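Local coordinates for SusD-like carbohydrate binding protein (Bacteroides vulgatus, PDB 3LEW) that probably binds carbohydrate nutrients at the bacterial outer membrane, at residues 303-308 with 326-331; 272-277 with 284-289; 294-299 with 398-403; 320-325 with 443-448. One frame throughout, in Å; residues are numbered along the deposited sequence.

Interaction 1 of 4, residues 303-308 with 326-331; sequences KEMLFW and NSKFRF
With its CG trans to the backbone N (chi1 -160°), N326 turns its carboxamide to meet L306, whose CG stands opposite the carbonyl carbon (chi1 -54°), and the two side chains lie on the same face of the sheet, at a beta bridge. The bridge is an antiparallel non-hydrogen-bonded pair that joins the start of strand 306-309 to the end of strand 321-326 in the mixed sheet of this SusD-family protein. L306 CD2 lies 3.4 Å from the amide carbon, N326 CG. Next to the bridge, S327 N donates to M305 O (2.9 Å), and the same oxygen takes a CA-H contact from N326 CA at 3.3 Å. N326 OD1 closes an Asx turn by accepting from K328 N (3.0 Å), a donor 54° above the carbonyl plane. With an alanine in place of N326, K328 N would probably lose this acceptor and L306 CD2 would face a gap. Selenomethionine M305 lays its methyl CE 3.6 Å from K328 CA, while the K328 ammonium runs on to the carbonyl of W403. S327 OG approaches M305 CB to 3.3 Å, and S327 CB sits at the edge of the F307 ring, 3.9 Å from F307 CE2.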
# COMPACT_ATOMS: atom_id res chain seq x y z
N LYS A 303 5.26 -19.68 5.32
CA LYS A 303 5.61 -20.56 4.20
C LYS A 303 4.49 -21.59 3.98
O LYS A 303 4.20 -21.95 2.85
CB LYS A 303 6.94 -21.25 4.46
CG LYS A 303 7.53 -21.92 3.24
CD LYS A 303 8.85 -22.59 3.54
CE LYS A 303 9.63 -22.89 2.26
NZ LYS A 303 10.98 -23.43 2.54
N GLU A 304 3.83 -21.98 5.07
CA GLU A 304 2.71 -22.94 5.13
C GLU A 304 1.47 -22.42 4.41
O GLU A 304 0.59 -23.18 4.02
CB GLU A 304 2.28 -23.18 6.60
CG GLU A 304 3.43 -23.56 7.56
CD GLU A 304 2.96 -23.88 8.98
OE1 GLU A 304 1.79 -23.68 9.31
OE2 GLU A 304 3.79 -24.33 9.78
N MSE A 305 1.37 -21.09 4.32
CA MSE A 305 0.22 -20.39 3.73
C MSE A 305 0.30 -20.31 2.18
O MSE A 305 -0.64 -19.82 1.52
CB MSE A 305 0.08 -19.00 4.35
CG MSE A 305 -0.20 -19.13 5.83
SE MSE A 305 0.14 -17.52 6.81
CE MSE A 305 -0.81 -16.40 5.76
N LEU A 306 1.41 -20.77 1.64
CA LEU A 306 1.70 -20.74 0.20
C LEU A 306 1.63 -22.19 -0.32
O LEU A 306 2.40 -23.05 0.09
CB LEU A 306 3.07 -20.14 -0.07
CG LEU A 306 3.29 -18.76 0.54
CD1 LEU A 306 4.78 -18.35 0.38
CD2 LEU A 306 2.34 -17.73 -0.07
N PHE A 307 0.68 -22.47 -1.19
CA PHE A 307 0.49 -23.82 -1.67
C PHE A 307 -0.21 -23.84 -3.02
O PHE A 307 -0.96 -22.94 -3.35
CB PHE A 307 -0.35 -24.64 -0.67
CG PHE A 307 -1.64 -23.97 -0.27
CD1 PHE A 307 -2.80 -24.17 -1.03
CD2 PHE A 307 -1.69 -23.12 0.81
CE1 PHE A 307 -3.98 -23.57 -0.69
CE2 PHE A 307 -2.88 -22.48 1.15
CZ PHE A 307 -4.02 -22.71 0.38
N TRP A 308 0.06 -24.90 -3.79
CA TRP A 308 -0.63 -25.13 -5.06
C TRP A 308 -2.09 -25.45 -4.82
O TRP A 308 -2.42 -26.23 -3.92
CB TRP A 308 -0.01 -26.32 -5.80
CG TRP A 308 1.42 -26.18 -6.17
CD1 TRP A 308 2.46 -26.93 -5.70
CD2 TRP A 308 1.99 -25.27 -7.13
NE1 TRP A 308 3.64 -26.53 -6.28
CE2 TRP A 308 3.38 -25.50 -7.16
CE3 TRP A 308 1.47 -24.27 -7.95
CZ2 TRP A 308 4.24 -24.80 -7.98
CZ3 TRP A 308 2.31 -23.57 -8.77
CH2 TRP A 308 3.70 -23.83 -8.77
N ASN A 326 -1.99 -17.93 -1.88
CA ASN A 326 -1.70 -17.50 -0.54
C ASN A 326 -3.03 -17.49 0.25
O ASN A 326 -3.96 -16.81 -0.14
CB ASN A 326 -1.08 -16.08 -0.56
CG ASN A 326 -0.33 -15.75 0.71
OD1 ASN A 326 -0.57 -16.36 1.81
ND2 ASN A 326 0.59 -14.78 0.60
N SER A 327 -3.12 -18.27 1.33
CA SER A 327 -4.29 -18.22 2.21
C SER A 327 -4.36 -16.89 3.01
O SER A 327 -5.33 -16.67 3.77
CB SER A 327 -4.31 -19.43 3.13
OG SER A 327 -3.19 -19.40 4.00
N LYS A 328 -3.39 -16.00 2.83
CA LYS A 328 -3.29 -14.78 3.66
C LYS A 328 -4.59 -13.97 3.74
O LYS A 328 -5.07 -13.67 4.85
CB LYS A 328 -2.15 -13.88 3.15
CG LYS A 328 -1.83 -12.68 3.99
CD LYS A 328 -0.57 -11.99 3.51
CE LYS A 328 -0.30 -10.75 4.31
NZ LYS A 328 0.97 -10.05 3.93
N PHE A 329 -5.14 -13.62 2.58
CA PHE A 329 -6.35 -12.80 2.49
C PHE A 329 -7.55 -13.69 2.14
O PHE A 329 -7.52 -14.41 1.13
CB PHE A 329 -6.24 -11.75 1.42
CG PHE A 329 -5.19 -10.74 1.67
CD1 PHE A 329 -5.46 -9.64 2.43
CD2 PHE A 329 -3.92 -10.89 1.11
CE1 PHE A 329 -4.49 -8.67 2.67
CE2 PHE A 329 -2.95 -9.94 1.31
CZ PHE A 329 -3.25 -8.81 2.11
N ARG A 330 -8.55 -13.69 3.02
CA ARG A 330 -9.81 -14.34 2.74
C ARG A 330 -10.99 -13.50 3.13
O ARG A 330 -10.92 -12.81 4.09
CB ARG A 330 -9.90 -15.68 3.47
CG ARG A 330 -8.73 -16.58 3.20
CD ARG A 330 -8.86 -17.96 3.84
NE ARG A 330 -9.16 -17.99 5.28
CZ ARG A 330 -8.23 -17.86 6.24
NH1 ARG A 330 -6.95 -17.66 5.93
NH2 ARG A 330 -8.59 -17.94 7.50
N PHE A 331 -12.08 -13.58 2.37
CA PHE A 331 -13.32 -12.95 2.79
C PHE A 331 -13.65 -13.35 4.22
O PHE A 331 -13.50 -14.50 4.64
CB PHE A 331 -14.49 -13.39 1.88
CG PHE A 331 -14.64 -12.58 0.60
CD1 PHE A 331 -15.30 -11.37 0.61
CD2 PHE A 331 -14.13 -13.05 -0.63
CE1 PHE A 331 -15.46 -10.64 -0.54
CE2 PHE A 331 -14.28 -12.31 -1.77
CZ PHE A 331 -14.97 -11.12 -1.74

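Interaction 2 of 4, residues 272-277 with 284-289; sequences HYLDTT and YSFNVD
Three backbone N-H groups of 284-286 point at H272 O and Y273 O in the last turn of the short helix 271-274: Y284 N donates to H272 O (2.9 Å), while Y273 O accepts from both S285 N and F286 N, at 3.2 and 3.0 Å and from opposite faces of its plane. The two donors thus grip one carbonyl near a helix C-terminus. In the facing segment Y284 has left-handed backbone angles (phi 38°, psi 51°) and F286 is the centre of an inverse gamma turn. F286 packs back on the helix: its CD1 lies 3.7 Å from Y273 CB, and L274 CD2 comes obliquely to the ring, 4.1 Å from F286 CG. S285 OG stands in the plane of the Y273 ring, at its edge. Beyond the helix, an Asx turn from D275 OD1 to T277 N shapes the chain around T276, whose methyl CG2, set anti to the carbonyl carbon, reaches F286 O and N287 OD1. Strand 286-288 also pairs with strand 59-61, whose V59 and L61 touch F286. The N287 amide is turned back to its own segment, with ND2 donating to Y284 O at 3.1 Å, 26° out of the amide plane.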
# COMPACT_ATOMS: atom_id res chain seq x y z
N HIS A 272 -12.36 -10.12 -4.00
CA HIS A 272 -12.52 -10.95 -5.17
C HIS A 272 -11.23 -11.16 -5.98
O HIS A 272 -11.12 -12.13 -6.74
CB HIS A 272 -13.65 -10.47 -6.07
CG HIS A 272 -15.01 -10.66 -5.49
ND1 HIS A 272 -15.53 -11.90 -5.17
CD2 HIS A 272 -15.98 -9.76 -5.20
CE1 HIS A 272 -16.77 -11.75 -4.73
NE2 HIS A 272 -17.06 -10.46 -4.72
N TYR A 273 -10.28 -10.25 -5.81
CA TYR A 273 -8.93 -10.31 -6.42
C TYR A 273 -7.95 -11.01 -5.47
O TYR A 273 -7.16 -11.90 -5.88
CB TYR A 273 -8.44 -8.88 -6.79
CG TYR A 273 -9.48 -8.12 -7.61
CD1 TYR A 273 -9.85 -8.57 -8.86
CD2 TYR A 273 -10.09 -6.95 -7.12
CE1 TYR A 273 -10.82 -7.94 -9.61
CE2 TYR A 273 -11.06 -6.30 -7.85
CZ TYR A 273 -11.45 -6.80 -9.09
OH TYR A 273 -12.42 -6.18 -9.85
N LEU A 274 -7.98 -10.61 -4.21
CA LEU A 274 -6.99 -11.07 -3.20
C LEU A 274 -7.24 -12.47 -2.64
O LEU A 274 -6.29 -13.13 -2.22
CB LEU A 274 -6.91 -10.11 -2.02
CG LEU A 274 -6.46 -8.68 -2.28
CD1 LEU A 274 -6.54 -7.90 -1.01
CD2 LEU A 274 -5.02 -8.71 -2.85
N ASP A 275 -8.49 -12.89 -2.59
CA ASP A 275 -8.85 -14.19 -2.04
C ASP A 275 -8.79 -15.19 -3.18
O ASP A 275 -9.61 -15.14 -4.10
CB ASP A 275 -10.24 -14.14 -1.40
CG ASP A 275 -10.64 -15.42 -0.74
OD1 ASP A 275 -10.14 -16.50 -1.14
OD2 ASP A 275 -11.53 -15.38 0.15
N THR A 276 -7.79 -16.06 -3.12
CA THR A 276 -7.54 -17.06 -4.16
C THR A 276 -7.91 -18.46 -3.67
O THR A 276 -7.58 -19.46 -4.33
CB THR A 276 -6.08 -17.04 -4.61
OG1 THR A 276 -5.21 -17.25 -3.48
CG2 THR A 276 -5.76 -15.67 -5.27
N THR A 277 -8.55 -18.52 -2.51
CA THR A 277 -8.84 -19.82 -1.87
C THR A 277 -10.31 -20.09 -1.47
O THR A 277 -10.71 -21.25 -1.37
CB THR A 277 -7.91 -20.09 -0.67
OG1 THR A 277 -8.16 -19.13 0.37
CG2 THR A 277 -6.42 -20.10 -1.07
N TYR A 284 -10.18 -14.57 -8.00
CA TYR A 284 -9.06 -15.34 -7.42
C TYR A 284 -7.76 -15.09 -8.20
O TYR A 284 -7.07 -16.04 -8.60
CB TYR A 284 -9.40 -16.85 -7.36
CG TYR A 284 -10.21 -17.37 -8.49
CD1 TYR A 284 -11.60 -17.29 -8.47
CD2 TYR A 284 -9.61 -17.96 -9.61
CE1 TYR A 284 -12.37 -17.75 -9.54
CE2 TYR A 284 -10.37 -18.41 -10.68
CZ TYR A 284 -11.74 -18.32 -10.63
OH TYR A 284 -12.52 -18.84 -11.67
N SER A 285 -7.42 -13.83 -8.40
CA SER A 285 -6.45 -13.47 -9.46
C SER A 285 -5.05 -13.13 -8.98
O SER A 285 -4.10 -13.26 -9.76
CB SER A 285 -6.99 -12.31 -10.28
OG SER A 285 -7.31 -11.20 -9.44
N PHE A 286 -4.93 -12.71 -7.72
CA PHE A 286 -3.62 -12.35 -7.10
C PHE A 286 -2.90 -13.59 -6.60
O PHE A 286 -2.91 -13.90 -5.42
CB PHE A 286 -3.81 -11.28 -6.01
CG PHE A 286 -3.82 -9.88 -6.54
CD1 PHE A 286 -4.82 -9.46 -7.40
CD2 PHE A 286 -2.81 -9.01 -6.24
CE1 PHE A 286 -4.83 -8.15 -7.95
CE2 PHE A 286 -2.82 -7.71 -6.79
CZ PHE A 286 -3.83 -7.30 -7.63
N ASN A 287 -2.30 -14.31 -7.55
CA ASN A 287 -1.64 -15.54 -7.21
C ASN A 287 -0.17 -15.25 -6.95
O ASN A 287 0.31 -14.11 -7.13
CB ASN A 287 -1.89 -16.54 -8.29
CG ASN A 287 -3.36 -16.92 -8.36
OD1 ASN A 287 -3.86 -17.62 -7.48
ND2 ASN A 287 -4.07 -16.41 -9.38
N VAL A 288 0.53 -16.27 -6.52
CA VAL A 288 1.87 -16.08 -5.97
C VAL A 288 2.93 -16.54 -6.99
O VAL A 288 2.77 -17.58 -7.63
CB VAL A 288 2.02 -16.85 -4.66
CG1 VAL A 288 3.42 -16.61 -4.05
CG2 VAL A 288 0.91 -16.50 -3.68
N ASP A 289 4.01 -15.79 -7.14
CA ASP A 289 5.21 -16.36 -7.82
C ASP A 289 5.65 -17.61 -7.06
O ASP A 289 6.03 -17.53 -5.89
CB ASP A 289 6.34 -15.34 -7.80
CG ASP A 289 7.60 -15.81 -8.51
OD1 ASP A 289 7.63 -16.94 -9.06
OD2 ASP A 289 8.58 -15.02 -8.51
O HOH W 1 -3.29 -15.50 -3.16

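Interaction 3 of 4, residues 294-299 with 398-403; sequences DLFEDG and RRKELW
One face of the F296 ring carries K400 CE, 3.6 Å above the plane and displaced toward the rim, while K400 O lies at the ring's edge; one face of the R399 guanidinium carries the methyl L295 CD1, likewise off centre. The contact sets the loop between strands 286-288 and 306-309 against the last turn of helix 387-401, and the main side-chain contact is a CH-pi interaction, K400 CE standing 25° off the F296 ring normal. F296 and K400 run past each other in opposite senses, which also puts K400 CB 3.6 Å from F296 CZ. A bend at chi3 (66°) turns the lysine chain so that CE passes 3.4 Å from L295 O. No hydrogen bond crosses directly; water does the joining. K400 NZ donates to two waters, each of which also meets the carboxylate of E297, whose OE1 is 4.3 Å from K400 NZ, too far for a salt bridge. The salt-bridge partner of K400 is E397, and E297 OE1 also accepts from K379 N. R399 NH2 is held by D58, which fixes the guanidinium that L295 covers. One of the waters is gripped three ways, accepting from K400 NZ (2.8 Å) and E297 N (3.1 Å) and donating to E297 OE1 (2.7 Å).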
# COMPACT_ATOMS: atom_id res chain seq x y z
N ASP A 294 10.21 -19.93 -1.91
CA ASP A 294 11.60 -20.22 -1.59
C ASP A 294 12.34 -19.15 -0.79
O ASP A 294 13.48 -19.40 -0.33
CB ASP A 294 12.37 -20.49 -2.90
CG ASP A 294 11.90 -21.74 -3.60
OD1 ASP A 294 11.37 -22.64 -2.90
OD2 ASP A 294 12.10 -21.82 -4.84
N LEU A 295 11.77 -17.97 -0.65
CA LEU A 295 12.33 -16.94 0.21
C LEU A 295 12.16 -17.22 1.69
O LEU A 295 12.79 -16.53 2.50
CB LEU A 295 11.73 -15.57 -0.11
CG LEU A 295 11.86 -15.04 -1.55
CD1 LEU A 295 11.24 -13.63 -1.70
CD2 LEU A 295 13.34 -15.05 -1.97
N PHE A 296 11.33 -18.22 2.05
CA PHE A 296 11.02 -18.57 3.42
C PHE A 296 11.76 -19.80 3.86
O PHE A 296 11.90 -20.76 3.10
CB PHE A 296 9.50 -18.80 3.61
CG PHE A 296 8.65 -17.60 3.28
CD1 PHE A 296 8.31 -17.30 1.98
CD2 PHE A 296 8.21 -16.77 4.29
CE1 PHE A 296 7.56 -16.14 1.68
CE2 PHE A 296 7.45 -15.67 4.01
CZ PHE A 296 7.11 -15.36 2.71
N GLU A 297 12.25 -19.79 5.10
CA GLU A 297 12.81 -20.99 5.71
C GLU A 297 11.71 -21.92 6.25
O GLU A 297 10.71 -21.49 6.79
CB GLU A 297 13.77 -20.63 6.86
CG GLU A 297 15.00 -19.84 6.48
CD GLU A 297 14.79 -18.33 6.58
OE1 GLU A 297 14.00 -17.90 7.42
OE2 GLU A 297 15.40 -17.58 5.79
N ASP A 298 11.93 -23.21 6.15
CA ASP A 298 11.04 -24.17 6.80
C ASP A 298 10.99 -23.86 8.29
O ASP A 298 12.03 -23.58 8.92
CB ASP A 298 11.56 -25.61 6.61
CG ASP A 298 11.41 -26.13 5.19
OD1 ASP A 298 10.74 -25.49 4.34
OD2 ASP A 298 11.97 -27.24 4.97
N GLY A 299 9.79 -23.90 8.87
CA GLY A 299 9.58 -23.44 10.25
C GLY A 299 8.90 -22.08 10.32
O GLY A 299 8.26 -21.76 11.32
N ARG A 398 10.51 -7.22 4.00
CA ARG A 398 9.32 -6.46 3.60
C ARG A 398 8.46 -7.21 2.57
O ARG A 398 7.25 -7.24 2.71
CB ARG A 398 9.69 -5.08 3.00
CG ARG A 398 10.27 -4.12 4.01
CD ARG A 398 10.72 -2.80 3.34
NE ARG A 398 9.61 -2.11 2.73
CZ ARG A 398 8.79 -1.24 3.33
NH1 ARG A 398 8.96 -0.87 4.57
NH2 ARG A 398 7.77 -0.74 2.64
N ARG A 399 9.08 -7.78 1.53
CA ARG A 399 8.34 -8.53 0.51
C ARG A 399 7.66 -9.74 1.13
O ARG A 399 6.53 -10.07 0.74
CB ARG A 399 9.30 -8.97 -0.60
CG ARG A 399 9.77 -7.75 -1.46
CD ARG A 399 10.96 -8.13 -2.30
NE ARG A 399 10.66 -9.25 -3.19
CZ ARG A 399 11.60 -9.92 -3.86
NH1 ARG A 399 12.88 -9.59 -3.74
NH2 ARG A 399 11.28 -10.91 -4.67
N LYS A 400 8.34 -10.36 2.07
CA LYS A 400 7.83 -11.59 2.70
C LYS A 400 6.67 -11.28 3.64
O LYS A 400 5.65 -11.94 3.59
CB LYS A 400 8.95 -12.30 3.45
CG LYS A 400 10.01 -12.91 2.55
CD LYS A 400 11.25 -13.26 3.37
CE LYS A 400 10.98 -14.40 4.40
NZ LYS A 400 12.13 -14.55 5.37
N GLU A 401 6.84 -10.28 4.48
CA GLU A 401 5.85 -9.95 5.53
C GLU A 401 4.67 -9.16 5.00
O GLU A 401 3.56 -9.30 5.53
CB GLU A 401 6.54 -9.18 6.67
CG GLU A 401 5.62 -8.64 7.80
CD GLU A 401 4.92 -9.70 8.62
OE1 GLU A 401 5.29 -10.89 8.54
OE2 GLU A 401 3.98 -9.34 9.38
N LEU A 402 4.92 -8.28 4.02
CA LEU A 402 3.91 -7.33 3.51
C LEU A 402 3.29 -7.73 2.15
O LEU A 402 2.64 -6.91 1.50
CB LEU A 402 4.49 -5.91 3.42
CG LEU A 402 5.05 -5.39 4.75
CD1 LEU A 402 5.81 -4.04 4.53
CD2 LEU A 402 3.98 -5.24 5.84
N TRP A 403 3.50 -8.96 1.75
CA TRP A 403 3.00 -9.48 0.47
C TRP A 403 1.52 -9.16 0.32
O TRP A 403 0.72 -9.45 1.22
CB TRP A 403 3.20 -11.00 0.36
CG TRP A 403 2.81 -11.57 -0.98
CD1 TRP A 403 3.64 -11.81 -2.05
CD2 TRP A 403 1.47 -11.91 -1.44
NE1 TRP A 403 2.91 -12.32 -3.11
CE2 TRP A 403 1.58 -12.38 -2.75
CE3 TRP A 403 0.20 -11.88 -0.85
CZ2 TRP A 403 0.47 -12.76 -3.50
CZ3 TRP A 403 -0.90 -12.27 -1.61
CH2 TRP A 403 -0.74 -12.72 -2.91
O HOH W 2 14.59 -15.28 4.41
O HOH W 3 11.62 -17.12 6.44

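Interaction 4 of 4, residues 320-325 with 443-448; sequences AYVWMR and LKKKTQ
Q448 lays its CG on the indole of W323, 3.5 Å from the centroid of the six-membered ring and only 8° off its normal, a CH-pi contact reached because CG is trans to the backbone N (chi1 -175°). Next along the same face, K446 CB meets the Y321 ring at CD1 (3.6 Å). Across the sheet from these, V322 CG2 touches T447 CG2 and V322 CG1 touches K445 CB (3.8 Å). Were W323 an alanine, the indole over Q448 CG would be gone and the glutamine chain would probably be freer to turn. Behind the side chains lies a parallel ladder: K446 N donates to A320 O (3.1 Å), V322 N to K446 O (2.8 Å) and Q448 N to V322 O (3.0 Å). Where the two strands diverge, a water accepts from M324 N and donates to Q448 O. Further out, Y321 OH bonds to E426, and K445 NZ is bound by the carbonyls of V316 and A319. The segments, inclined at 47°, are the two central strands of a four-stranded mixed sheet: strand 306-309 flanks 321-326, with W308 against V322, M324 and T447, and strand 429-434 flanks 440-448, with Y431 against V322 and K445.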
# COMPACT_ATOMS: atom_id res chain seq x y z
N ALA A 320 -6.88 -27.83 -15.70
CA ALA A 320 -5.56 -28.18 -16.26
C ALA A 320 -4.40 -27.69 -15.38
O ALA A 320 -3.35 -28.32 -15.40
CB ALA A 320 -5.38 -27.60 -17.68
N TYR A 321 -4.58 -26.57 -14.68
CA TYR A 321 -3.48 -25.96 -13.95
C TYR A 321 -3.74 -25.85 -12.47
O TYR A 321 -4.90 -25.70 -12.03
CB TYR A 321 -3.28 -24.54 -14.49
CG TYR A 321 -2.63 -24.49 -15.85
CD1 TYR A 321 -1.24 -24.45 -15.97
CD2 TYR A 321 -3.38 -24.45 -17.00
CE1 TYR A 321 -0.62 -24.42 -17.23
CE2 TYR A 321 -2.77 -24.39 -18.26
CZ TYR A 321 -1.38 -24.38 -18.36
OH TYR A 321 -0.76 -24.31 -19.60
N VAL A 322 -2.65 -25.84 -11.71
CA VAL A 322 -2.65 -25.29 -10.37
C VAL A 322 -1.82 -23.99 -10.42
O VAL A 322 -0.89 -23.86 -11.21
CB VAL A 322 -2.07 -26.28 -9.32
CG1 VAL A 322 -3.01 -27.44 -9.12
CG2 VAL A 322 -0.69 -26.81 -9.72
N TRP A 323 -2.20 -23.03 -9.57
CA TRP A 323 -1.44 -21.82 -9.37
C TRP A 323 -1.04 -21.81 -7.90
O TRP A 323 -1.68 -22.47 -7.07
CB TRP A 323 -2.30 -20.59 -9.66
CG TRP A 323 -2.89 -20.50 -11.05
CD1 TRP A 323 -3.74 -21.37 -11.65
CD2 TRP A 323 -2.65 -19.47 -12.01
NE1 TRP A 323 -4.06 -20.97 -12.90
CE2 TRP A 323 -3.43 -19.77 -13.15
CE3 TRP A 323 -1.91 -18.29 -12.00
CZ2 TRP A 323 -3.44 -18.97 -14.30
CZ3 TRP A 323 -1.93 -17.47 -13.16
CH2 TRP A 323 -2.70 -17.82 -14.27
N MSE A 324 -0.02 -21.04 -7.54
CA MSE A 324 0.39 -20.94 -6.15
C MSE A 324 -0.53 -19.90 -5.47
O MSE A 324 -0.60 -18.76 -5.90
CB MSE A 324 1.89 -20.59 -6.07
CG MSE A 324 2.47 -20.50 -4.63
SE MSE A 324 2.83 -22.20 -3.82
CE MSE A 324 4.32 -22.68 -4.92
N ARG A 325 -1.22 -20.34 -4.44
CA ARG A 325 -2.13 -19.51 -3.69
C ARG A 325 -1.52 -19.09 -2.39
O ARG A 325 -0.65 -19.75 -1.85
CB ARG A 325 -3.42 -20.28 -3.36
CG ARG A 325 -4.02 -21.08 -4.47
CD ARG A 325 -4.39 -20.24 -5.68
NE ARG A 325 -4.78 -21.14 -6.76
CZ ARG A 325 -5.48 -20.78 -7.84
NH1 ARG A 325 -5.84 -19.52 -8.05
NH2 ARG A 325 -5.74 -21.67 -8.76
N LEU A 443 -4.05 -36.03 -8.23
CA LEU A 443 -4.15 -35.87 -9.69
C LEU A 443 -2.90 -35.16 -10.25
O LEU A 443 -2.28 -34.34 -9.56
CB LEU A 443 -5.36 -34.99 -10.01
CG LEU A 443 -6.76 -35.53 -10.31
CD1 LEU A 443 -7.09 -36.86 -9.64
CD2 LEU A 443 -7.78 -34.45 -9.94
N LYS A 444 -2.57 -35.43 -11.51
CA LYS A 444 -1.51 -34.69 -12.21
C LYS A 444 -2.05 -33.33 -12.70
O LYS A 444 -3.10 -33.28 -13.34
CB LYS A 444 -0.98 -35.46 -13.43
CG LYS A 444 -0.15 -36.76 -13.11
CD LYS A 444 1.32 -36.46 -12.71
CE LYS A 444 2.11 -37.72 -12.30
NZ LYS A 444 3.20 -37.40 -11.31
N LYS A 445 -1.33 -32.26 -12.38
CA LYS A 445 -1.67 -30.90 -12.85
C LYS A 445 -0.44 -30.13 -13.31
O LYS A 445 0.64 -30.26 -12.75
CB LYS A 445 -2.33 -30.09 -11.72
CG LYS A 445 -3.57 -30.69 -11.15
CD LYS A 445 -4.67 -30.77 -12.17
CE LYS A 445 -5.97 -31.17 -11.52
NZ LYS A 445 -6.95 -31.59 -12.53
N LYS A 446 -0.61 -29.26 -14.30
CA LYS A 446 0.42 -28.32 -14.71
C LYS A 446 0.54 -27.15 -13.74
O LYS A 446 -0.45 -26.71 -13.22
CB LYS A 446 0.14 -27.76 -16.09
CG LYS A 446 0.38 -28.81 -17.18
CD LYS A 446 0.93 -28.15 -18.41
CE LYS A 446 -0.11 -27.98 -19.44
NZ LYS A 446 -0.18 -29.21 -20.29
N THR A 447 1.76 -26.67 -13.54
CA THR A 447 2.04 -25.61 -12.57
C THR A 447 2.23 -24.28 -13.31
O THR A 447 2.98 -24.19 -14.27
CB THR A 447 3.33 -25.91 -11.79
OG1 THR A 447 4.33 -26.42 -12.71
CG2 THR A 447 3.07 -26.97 -10.68
N GLN A 448 1.57 -23.22 -12.84
CA GLN A 448 1.70 -21.89 -13.44
C GLN A 448 2.46 -20.92 -12.54
O GLN A 448 2.01 -20.64 -11.40
CB GLN A 448 0.31 -21.31 -13.71
CG GLN A 448 0.30 -19.96 -14.44
CD GLN A 448 0.93 -20.05 -15.80
OE1 GLN A 448 0.53 -20.88 -16.63
NE2 GLN A 448 1.94 -19.21 -16.03
O HOH W 4 0.95 -19.13 -9.27

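Strand 321-326 links interactions 1 and 4: it supplies one segment to interaction 4 and its end to interaction 1, whose centres are about 15 Å apart, and F307 O accepts from R325 N between them. Interaction 2, its centre about 9 Å from that of interaction 1, joins it through F331 N and D275 OD2 (2.9 Å) and reaches interaction 4 through V288 N and M324 O (2.8 Å). Interaction 3 closes a long loop of chain with interaction 1 nested inside it; K303 NZ pairs with D298 OD1 (2.7 Å), and W403 packs on both N326 and V288. Interactions 3 and 4 do not touch, their nearest atoms lying about 6 Å apart.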